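Local coordinates for glycoside hydrolase YxiA (Bacillus licheniformis, PDB 3LV4), which is a family 43 glycoside hydrolase, probably cleaving alpha-1,5-linked L-arabinan as an endo-arabinanase and binding calcium, at residues Thr12-Ser17 / Glu316-Arg321; Val287-Asn292 / Phe307-Pro312. All blocks are in the same frame, centred on the assembly; numbering follows the deposited sequence.

Interaction 1 of 2, residues Thr12-Ser17 / Glu316-Arg321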
ATOM      1  N   THR A  12      -1.832 -15.550  -5.455  1.00 12.54           N
ATOM      2  CA  THR A  12      -1.123 -14.624  -6.310  1.00 11.26           C
ATOM      3  C   THR A  12      -2.117 -13.594  -6.825  1.00 10.79           C
ATOM      4  O   THR A  12      -2.994 -13.911  -7.641  1.00 10.45           O
ATOM      5  CB  THR A  12      -0.434 -15.378  -7.458  1.00 14.72           C
ATOM      6  OG1 THR A  12       0.493 -16.321  -6.902  1.00 19.07           O
ATOM      7  CG2 THR A  12       0.313 -14.426  -8.363  1.00 14.77           C
ATOM      8  N   VAL A  13      -2.006 -12.375  -6.299  1.00  9.85           N
ATOM      9  CA  VAL A  13      -2.904 -11.283  -6.659  1.00  9.48           C
ATOM     10  C   VAL A  13      -2.077 -10.011  -6.643  1.00  9.46           C
ATOM     11  O   VAL A  13      -1.761  -9.482  -5.576  1.00 10.39           O
ATOM     12  CB  VAL A  13      -4.092 -11.130  -5.658  1.00  9.62           C
ATOM     13  CG1 VAL A  13      -4.971  -9.931  -6.031  1.00 10.89           C
ATOM     14  CG2 VAL A  13      -4.931 -12.389  -5.615  1.00  9.73           C
ATOM     15  N   HIS A  14      -1.711  -9.532  -7.826  1.00  8.86           N
ATOM     16  CA  HIS A  14      -0.896  -8.322  -7.940  1.00  8.14           C
ATOM     17  C   HIS A  14      -1.742  -7.087  -7.611  1.00  9.16           C
ATOM     18  O   HIS A  14      -2.889  -6.984  -8.054  1.00 11.16           O
ATOM     19  CB  HIS A  14      -0.330  -8.221  -9.363  1.00  8.99           C
ATOM     20  CG  HIS A  14       0.967  -7.479  -9.451  1.00  9.35           C
ATOM     21  ND1 HIS A  14       2.190  -8.077  -9.215  1.00 14.02           N
ATOM     22  CD2 HIS A  14       1.239  -6.191  -9.774  1.00  8.28           C
ATOM     23  CE1 HIS A  14       3.154  -7.190  -9.378  1.00  8.86           C
ATOM     24  NE2 HIS A  14       2.603  -6.036  -9.715  1.00 11.82           N
ATOM     25  N   ASP A  15      -1.183  -6.165  -6.828  1.00  8.35           N
ATOM     26  CA  ASP A  15      -1.865  -4.911  -6.499  1.00  7.53           C
ATOM     27  C   ASP A  15      -3.197  -5.139  -5.767  1.00  8.79           C
ATOM     28  O   ASP A  15      -4.237  -4.599  -6.160  1.00  8.90           O
ATOM     29  CB  ASP A  15      -2.119  -4.118  -7.788  1.00  7.28           C
ATOM     30  CG  ASP A  15      -0.890  -4.051  -8.677  1.00  8.66           C
ATOM     31  OD1 ASP A  15       0.205  -3.694  -8.165  1.00  7.93           O
ATOM     32  OD2 ASP A  15      -1.009  -4.361  -9.887  1.00 10.66           O
ATOM     33  N   PRO A  16      -3.169  -5.923  -4.682  1.00  8.33           N
ATOM     34  CA  PRO A  16      -4.406  -6.326  -4.000  1.00  8.42           C
ATOM     35  C   PRO A  16      -5.157  -5.158  -3.351  1.00 10.00           C
ATOM     36  O   PRO A  16      -4.561  -4.354  -2.616  1.00  9.60           O
ATOM     37  CB  PRO A  16      -3.900  -7.281  -2.913  1.00  7.96           C
ATOM     38  CG  PRO A  16      -2.514  -6.766  -2.623  1.00  6.84           C
ATOM     39  CD  PRO A  16      -1.969  -6.415  -3.984  1.00  8.56           C
ATOM     40  N   SER A  17      -6.457  -5.082  -3.616  1.00  8.25           N
ATOM     41  CA  SER A  17      -7.323  -4.084  -2.987  1.00  7.99           C
ATOM     42  C   SER A  17      -8.363  -4.791  -2.112  1.00  9.95           C
ATOM     43  O   SER A  17      -9.236  -5.512  -2.609  1.00 10.57           O
ATOM     44  CB  SER A  17      -7.995  -3.199  -4.046  1.00  8.98           C
ATOM     45  OG  SER A  17      -8.396  -1.950  -3.497  1.00 10.42           O
ATOM     46  N   GLU A 316      10.420 -12.994 -10.528  1.00 13.05           N
ATOM     47  CA  GLU A 316       9.253 -12.117 -10.507  1.00 13.60           C
ATOM     48  C   GLU A 316       8.037 -12.757  -9.843  1.00 13.18           C
ATOM     49  O   GLU A 316       6.941 -12.202  -9.900  1.00 13.15           O
ATOM     50  CB  GLU A 316       8.905 -11.635 -11.920  1.00 17.88           C
ATOM     51  CG  GLU A 316       9.874 -10.591 -12.477  1.00 21.51           C
ATOM     52  CD  GLU A 316       9.733  -9.237 -11.797  1.00 24.47           C
ATOM     53  OE1 GLU A 316       8.673  -8.594 -11.961  1.00 30.23           O
ATOM     54  OE2 GLU A 316      10.680  -8.804 -11.115  1.00 20.12           O
ATOM     55  N   GLU A 317       8.224 -13.917  -9.214  1.00 13.01           N
ATOM     56  CA  GLU A 317       7.130 -14.541  -8.460  1.00 13.78           C
ATOM     57  C   GLU A 317       6.648 -13.609  -7.354  1.00 11.81           C
ATOM     58  O   GLU A 317       7.456 -12.994  -6.651  1.00 12.50           O
ATOM     59  CB  GLU A 317       7.575 -15.864  -7.832  1.00 14.91           C
ATOM     60  CG  GLU A 317       7.937 -16.944  -8.835  1.00 20.57           C
ATOM     61  CD  GLU A 317       8.490 -18.199  -8.178  1.00 26.73           C
ATOM     62  OE1 GLU A 317       8.351 -18.355  -6.938  1.00 24.76           O
ATOM     63  OE2 GLU A 317       9.071 -19.031  -8.912  1.00 30.86           O
ATOM     64  N   HIS A 318       5.334 -13.511  -7.190  1.00  9.96           N
ATOM     65  CA  HIS A 318       4.772 -12.665  -6.145  1.00  7.28           C
ATOM     66  C   HIS A 318       3.577 -13.343  -5.482  1.00  9.46           C
ATOM     67  O   HIS A 318       2.904 -14.193  -6.089  1.00 10.44           O
ATOM     68  CB  HIS A 318       4.392 -11.291  -6.702  1.00  8.50           C
ATOM     69  CG  HIS A 318       3.392 -11.346  -7.813  1.00  9.90           C
ATOM     70  ND1 HIS A 318       2.033 -11.280  -7.594  1.00 12.67           N
ATOM     71  CD2 HIS A 318       3.554 -11.479  -9.153  1.00 11.20           C
ATOM     72  CE1 HIS A 318       1.398 -11.362  -8.752  1.00 12.83           C
ATOM     73  NE2 HIS A 318       2.298 -11.485  -9.712  1.00 12.08           N
ATOM     74  N   GLU A 319       3.338 -12.976  -4.228  1.00  8.54           N
ATOM     75  CA  GLU A 319       2.201 -13.464  -3.459  1.00  8.82           C
ATOM     76  C   GLU A 319       1.668 -12.321  -2.608  1.00 10.58           C
ATOM     77  O   GLU A 319       2.344 -11.306  -2.414  1.00 10.56           O
ATOM     78  CB  GLU A 319       2.615 -14.618  -2.541  1.00  7.84           C
ATOM     79  CG  GLU A 319       3.120 -15.851  -3.277  1.00 10.76           C
ATOM     80  CD  GLU A 319       3.634 -16.922  -2.334  1.00 12.84           C
ATOM     81  OE1 GLU A 319       3.636 -16.696  -1.115  1.00 12.37           O
ATOM     82  OE2 GLU A 319       4.038 -17.997  -2.809  1.00 16.29           O
ATOM     83  N   VAL A 320       0.459 -12.501  -2.094  1.00  8.91           N
ATOM     84  CA  VAL A 320      -0.156 -11.548  -1.191  1.00  8.09           C
ATOM     85  C   VAL A 320       0.409 -11.745   0.207  1.00  9.55           C
ATOM     86  O   VAL A 320       0.602 -12.882   0.652  1.00 10.87           O
ATOM     87  CB  VAL A 320      -1.687 -11.758  -1.127  1.00  6.87           C
ATOM     88  CG1 VAL A 320      -2.302 -10.867  -0.055  1.00  8.73           C
ATOM     89  CG2 VAL A 320      -2.321 -11.487  -2.494  1.00  9.36           C
ATOM     90  N   ARG A 321       0.702 -10.637   0.885  1.00  7.42           N
ATOM     91  CA  ARG A 321       1.100 -10.685   2.286  1.00  7.35           C
ATOM     92  C   ARG A 321       0.241  -9.718   3.080  1.00  9.05           C
ATOM     93  O   ARG A 321      -0.233  -8.705   2.553  1.00  8.88           O
ATOM     94  CB  ARG A 321       2.591 -10.348   2.460  1.00  6.46           C
ATOM     95  CG  ARG A 321       3.557 -11.464   2.033  1.00  9.05           C
ATOM     96  CD  ARG A 321       3.397 -12.707   2.922  1.00 10.96           C
ATOM     97  NE  ARG A 321       4.372 -13.766   2.638  1.00 12.26           N
ATOM     98  CZ  ARG A 321       4.235 -14.680   1.676  1.00 12.25           C
ATOM     99  NH1 ARG A 321       3.170 -14.665   0.873  1.00 13.01           N
ATOM    100  NH2 ARG A 321       5.167 -15.608   1.506  1.00 13.95           N
TER
HETATM  101  O   HOH W   1       2.973 -16.642  -7.344  1.00 36.21           O
HETATM  102  O   HOH W   2       0.439 -11.505  -5.286  1.00  9.84           O
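In the five-bladed beta-propeller of family 43, Thr12, Val13 and His14 on the loop leading into the first blade meet His318 and Val320 where the chain enters the third strand of the last blade. The same loop holds Asp15, the predicted proton acceptor. His318 carries most of the contact. Its pairing with His14 is T-shaped: His14 turns its edge to the His318 face, with ring planes at 81° and centroids 4.5 Å apart. His14 ND1 sits over the centre of the His318 ring. The imidazole of His318 reaches across to the loop because CG lies between the backbone N and the carbonyl carbon (chi1 59°). Thr12 adds its methyl, CG2, which comes obliquely to within 3.3 Å of His318 CE1. Two waters join the segments. One is 2.5 Å from Thr12 OG1 and donates to His318 O at 2.8 Å. The other accepts from Val13 N at 2.8 Å and bonds His318 ND1, also at 2.8 Å, in the plane of the imidazole. Further along, Val13 CB packs 3.6 Å from Val320 CG2, and these two side chains lie side by side. Val320 also pairs through its backbone with Val11. The direct side-chain contacts are thus aromatic and apolar, while water makes the clear polar links. With His14 over a face and a water at the edge, the rotation of the His318 ring is probably fixed.

Interaction 2 of 2, residues Val287-Asn292 / Phe307-Pro312. With CA (calcium ion), chain C.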
ATOM      1  N   VAL A 287      11.205  -8.653  -1.623  1.00  7.93           N
ATOM      2  CA  VAL A 287      11.755  -7.795  -2.665  1.00  7.78           C
ATOM      3  C   VAL A 287      10.596  -7.028  -3.295  1.00  6.77           C
ATOM      4  O   VAL A 287       9.570  -7.619  -3.636  1.00  7.33           O
ATOM      5  CB  VAL A 287      12.484  -8.629  -3.760  1.00  7.33           C
ATOM      6  CG1 VAL A 287      12.876  -7.758  -4.950  1.00  9.14           C
ATOM      7  CG2 VAL A 287      13.712  -9.303  -3.179  1.00  8.47           C
ATOM      8  N   SER A 288      10.760  -5.714  -3.438  1.00  7.34           N
ATOM      9  CA  SER A 288       9.698  -4.843  -3.949  1.00  7.89           C
ATOM     10  C   SER A 288       8.306  -5.079  -3.345  1.00  7.62           C
ATOM     11  O   SER A 288       7.324  -5.215  -4.073  1.00  7.81           O
ATOM     12  CB  SER A 288       9.629  -4.908  -5.478  1.00  7.99           C
ATOM     13  OG  SER A 288      10.774  -4.291  -6.063  1.00  8.97           O
ATOM     14  N   PRO A 289       8.208  -5.111  -2.006  1.00  8.19           N
ATOM     15  CA  PRO A 289       6.864  -5.195  -1.419  1.00  8.98           C
ATOM     16  C   PRO A 289       6.119  -3.879  -1.673  1.00  8.49           C
ATOM     17  O   PRO A 289       6.699  -2.809  -1.491  1.00 10.57           O
ATOM     18  CB  PRO A 289       7.155  -5.392   0.076  1.00  9.38           C
ATOM     19  CG  PRO A 289       8.497  -4.734   0.283  1.00  9.38           C
ATOM     20  CD  PRO A 289       9.266  -5.024  -0.980  1.00 10.17           C
ATOM     21  N   GLY A 290       4.863  -3.939  -2.105  1.00  7.97           N
ATOM     22  CA  GLY A 290       4.156  -2.711  -2.417  1.00  5.94           C
ATOM     23  C   GLY A 290       2.786  -2.874  -3.054  1.00  8.66           C
ATOM     24  O   GLY A 290       2.179  -3.950  -3.026  1.00 11.09           O
ATOM     25  N   HIS A 291       2.334  -1.783  -3.661  1.00  6.96           N
ATOM     26  CA  HIS A 291       0.948  -1.586  -4.054  1.00  6.85           C
ATOM     27  C   HIS A 291      -0.026  -2.144  -3.025  1.00  8.51           C
ATOM     28  O   HIS A 291      -0.640  -3.187  -3.228  1.00  8.63           O
ATOM     29  CB  HIS A 291       0.624  -2.149  -5.437  1.00  6.66           C
ATOM     30  CG  HIS A 291      -0.604  -1.529  -6.028  1.00  7.35           C
ATOM     31  ND1 HIS A 291      -0.590  -0.829  -7.216  1.00  7.00           N
ATOM     32  CD2 HIS A 291      -1.867  -1.434  -5.551  1.00  8.11           C
ATOM     33  CE1 HIS A 291      -1.798  -0.360  -7.464  1.00  8.70           C
ATOM     34  NE2 HIS A 291      -2.592  -0.713  -6.470  1.00  9.21           N
ATOM     35  N   ASN A 292      -0.159  -1.431  -1.920  1.00  8.01           N
ATOM     36  CA  ASN A 292      -0.929  -1.931  -0.805  1.00  7.67           C
ATOM     37  C   ASN A 292      -2.362  -1.454  -0.811  1.00  8.64           C
ATOM     38  O   ASN A 292      -2.729  -0.513  -1.514  1.00 11.63           O
ATOM     39  CB  ASN A 292      -0.290  -1.505   0.519  1.00  7.07           C
ATOM     40  CG  ASN A 292      -0.500  -0.033   0.813  1.00  9.20           C
ATOM     41  OD1 ASN A 292       0.196   0.825   0.264  1.00  8.13           O
ATOM     42  ND2 ASN A 292      -1.469   0.269   1.678  1.00  9.38           N
ATOM     43  N   PHE A 307      -0.648  -6.272   0.798  1.00  7.82           N
ATOM     44  CA  PHE A 307       0.216  -5.900  -0.322  1.00  6.61           C
ATOM     45  C   PHE A 307       0.699  -7.140  -1.057  1.00  7.87           C
ATOM     46  O   PHE A 307       0.498  -8.266  -0.594  1.00 11.06           O
ATOM     47  CB  PHE A 307       1.405  -5.051   0.173  1.00  6.15           C
ATOM     48  CG  PHE A 307       2.225  -5.714   1.256  1.00  6.63           C
ATOM     49  CD1 PHE A 307       1.777  -5.731   2.574  1.00  7.20           C
ATOM     50  CD2 PHE A 307       3.438  -6.318   0.953  1.00  6.58           C
ATOM     51  CE1 PHE A 307       2.534  -6.344   3.579  1.00  7.28           C
ATOM     52  CE2 PHE A 307       4.206  -6.929   1.947  1.00  7.08           C
ATOM     53  CZ  PHE A 307       3.755  -6.942   3.260  1.00  9.02           C
ATOM     54  N   HIS A 308       1.312  -6.954  -2.217  1.00  7.99           N
ATOM     55  CA  HIS A 308       1.991  -8.087  -2.842  1.00  8.39           C
ATOM     56  C   HIS A 308       3.480  -7.905  -2.640  1.00 10.07           C
ATOM     57  O   HIS A 308       3.947  -6.809  -2.318  1.00 10.06           O
ATOM     58  CB  HIS A 308       1.660  -8.233  -4.331  1.00  7.36           C
ATOM     59  CG  HIS A 308       2.185  -7.123  -5.180  1.00  8.37           C
ATOM     60  ND1 HIS A 308       3.534  -6.945  -5.438  1.00 13.54           N
ATOM     61  CD2 HIS A 308       1.548  -6.125  -5.828  1.00  5.65           C
ATOM     62  CE1 HIS A 308       3.696  -5.887  -6.211  1.00  8.71           C
ATOM     63  NE2 HIS A 308       2.505  -5.372  -6.464  1.00 11.97           N
ATOM     64  N   THR A 309       4.231  -8.981  -2.814  1.00  7.02           N
ATOM     65  CA  THR A 309       5.670  -8.865  -2.708  1.00  7.53           C
ATOM     66  C   THR A 309       6.354  -9.930  -3.535  1.00  7.89           C
ATOM     67  O   THR A 309       5.797 -10.999  -3.764  1.00  8.86           O
ATOM     68  CB  THR A 309       6.148  -8.896  -1.235  1.00  7.68           C
ATOM     69  OG1 THR A 309       7.548  -8.586  -1.182  1.00  8.49           O
ATOM     70  CG2 THR A 309       5.900 -10.266  -0.593  1.00  8.81           C
ATOM     71  N   ARG A 310       7.550  -9.601  -4.013  1.00  8.69           N
ATOM     72  CA  ARG A 310       8.449 -10.578  -4.594  1.00  8.14           C
ATOM     73  C   ARG A 310       9.404 -11.038  -3.485  1.00  8.09           C
ATOM     74  O   ARG A 310       9.261 -10.607  -2.342  1.00  9.66           O
ATOM     75  CB  ARG A 310       9.167  -9.974  -5.800  1.00  8.61           C
ATOM     76  CG  ARG A 310       8.242  -9.831  -7.015  1.00  7.26           C
ATOM     77  CD  ARG A 310       8.527  -8.564  -7.841  1.00 10.42           C
ATOM     78  NE  ARG A 310       7.855  -8.624  -9.144  1.00 12.43           N
ATOM     79  CZ  ARG A 310       6.578  -8.308  -9.354  1.00 13.15           C
ATOM     80  NH1 ARG A 310       5.818  -7.876  -8.353  1.00 12.24           N
ATOM     81  NH2 ARG A 310       6.060  -8.426 -10.570  1.00 12.99           N
ATOM     82  N   PHE A 311      10.353 -11.914  -3.807  1.00  7.10           N
ATOM     83  CA  PHE A 311      11.146 -12.590  -2.775  1.00  8.67           C
ATOM     84  C   PHE A 311      12.578 -12.783  -3.236  1.00 10.06           C
ATOM     85  O   PHE A 311      12.818 -13.076  -4.403  1.00 12.22           O
ATOM     86  CB  PHE A 311      10.577 -13.982  -2.474  1.00  8.73           C
ATOM     87  CG  PHE A 311       9.109 -13.993  -2.173  1.00 10.89           C
ATOM     88  CD1 PHE A 311       8.187 -14.279  -3.175  1.00 12.51           C
ATOM     89  CD2 PHE A 311       8.650 -13.738  -0.889  1.00 12.36           C
ATOM     90  CE1 PHE A 311       6.825 -14.298  -2.904  1.00 13.43           C
ATOM     91  CE2 PHE A 311       7.294 -13.757  -0.604  1.00 14.44           C
ATOM     92  CZ  PHE A 311       6.374 -14.035  -1.616  1.00 15.17           C
ATOM     93  N   PRO A 312      13.541 -12.652  -2.310  1.00  9.15           N
ATOM     94  CA  PRO A 312      14.928 -12.832  -2.735  1.00 10.96           C
ATOM     95  C   PRO A 312      15.110 -14.153  -3.457  1.00 13.34           C
ATOM     96  O   PRO A 312      14.675 -15.186  -2.949  1.00 16.02           O
ATOM     97  CB  PRO A 312      15.690 -12.838  -1.409  1.00 10.72           C
ATOM     98  CG  PRO A 312      14.853 -11.945  -0.515  1.00 10.22           C
ATOM     99  CD  PRO A 312      13.434 -12.250  -0.895  1.00 10.82           C
TER
HETATM  100 CA    CA C 501      -4.874  -0.083  -5.409  1.00  9.26          CA
HETATM  101  O   HOH W   3      -3.507   0.981  -3.659  1.00  7.53           O
HETATM  102  O   HOH W   4      -4.611  -1.648  -3.505  1.00  7.26           O
HETATM  103  O   HOH W   5      -4.734   2.389  -5.856  1.00  8.71           O
HETATM  104  O   HOH W   6      -6.004   0.466  -7.535  1.00  7.35           O
HETATM  105  O   HOH W   7      -7.086   0.272  -4.455  1.00  7.81           O
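A beta hairpin of the fifth propeller blade brings Val287 to Gly290 against His308 to Arg310; its His291 lies beside Asp15, the predicted proton acceptor, and Asp148, predicted to tune the proton donor. The strands run antiparallel. Val287 with Arg310 and Gly290 with His308 are hydrogen-bonded pairs, and the register slips by one residue between them in a beta bulge. Val287 N bonds Arg310 O at 2.8 Å, and Gly290 N bonds His308 O at 3.0 Å. Arg310 O also accepts from Thr309 OG1, which meets it in the carbonyl plane, on a lone pair. Val287 CG2 touches Pro312 CD at 3.7 Å, and Pro289 CB lies 3.8 Å from Phe307 CE2. The bulk of His308 folds back over its partner strand, where a chi1 of 67° tucks the ring over the backbone. Its ring face covers Gly290 O, and NE2 comes 3.9 Å from His291 CB. Outside the hairpin the His308 ring stacks with His14 and makes a weak hydrogen bond to Asp15 OD1. With an alanine here, a gap would probably open over Gly290 O, and His14 would lose this stack and Asp15 OD1 that weak bond. The His291 ring leads away from the partner strand, into the metal site. Its CG is anti to the backbone N (chi1 -159°), and the calcium lies in the ring plane, 2.6 Å from His291 NE2. Five waters and one atom from outside the hairpin complete the shell. Two of the waters lie against Asn292 O, one clearly donating to it at 3.0 Å.

Both contacts are buried and share the last blade. Interaction 2 pairs its first two strands, and interaction 1 joins its third strand to the loop entering the first blade. Along the chain, interaction 2 is nested within the loop that interaction 1 closes. Arg321 N to Phe307 O, probably a hydrogen bond, and the salt bridge of Arg310 NE with Glu316 OE1 tie them together. Chemistry follows place: interaction 2 is held by backbone bonds within a sheet, whereas interaction 1 relies on rings, methyl groups and waters between blades. The His14 ring packs on a histidine of each contact. Asp15 and His291 bring the two contacts to the active site.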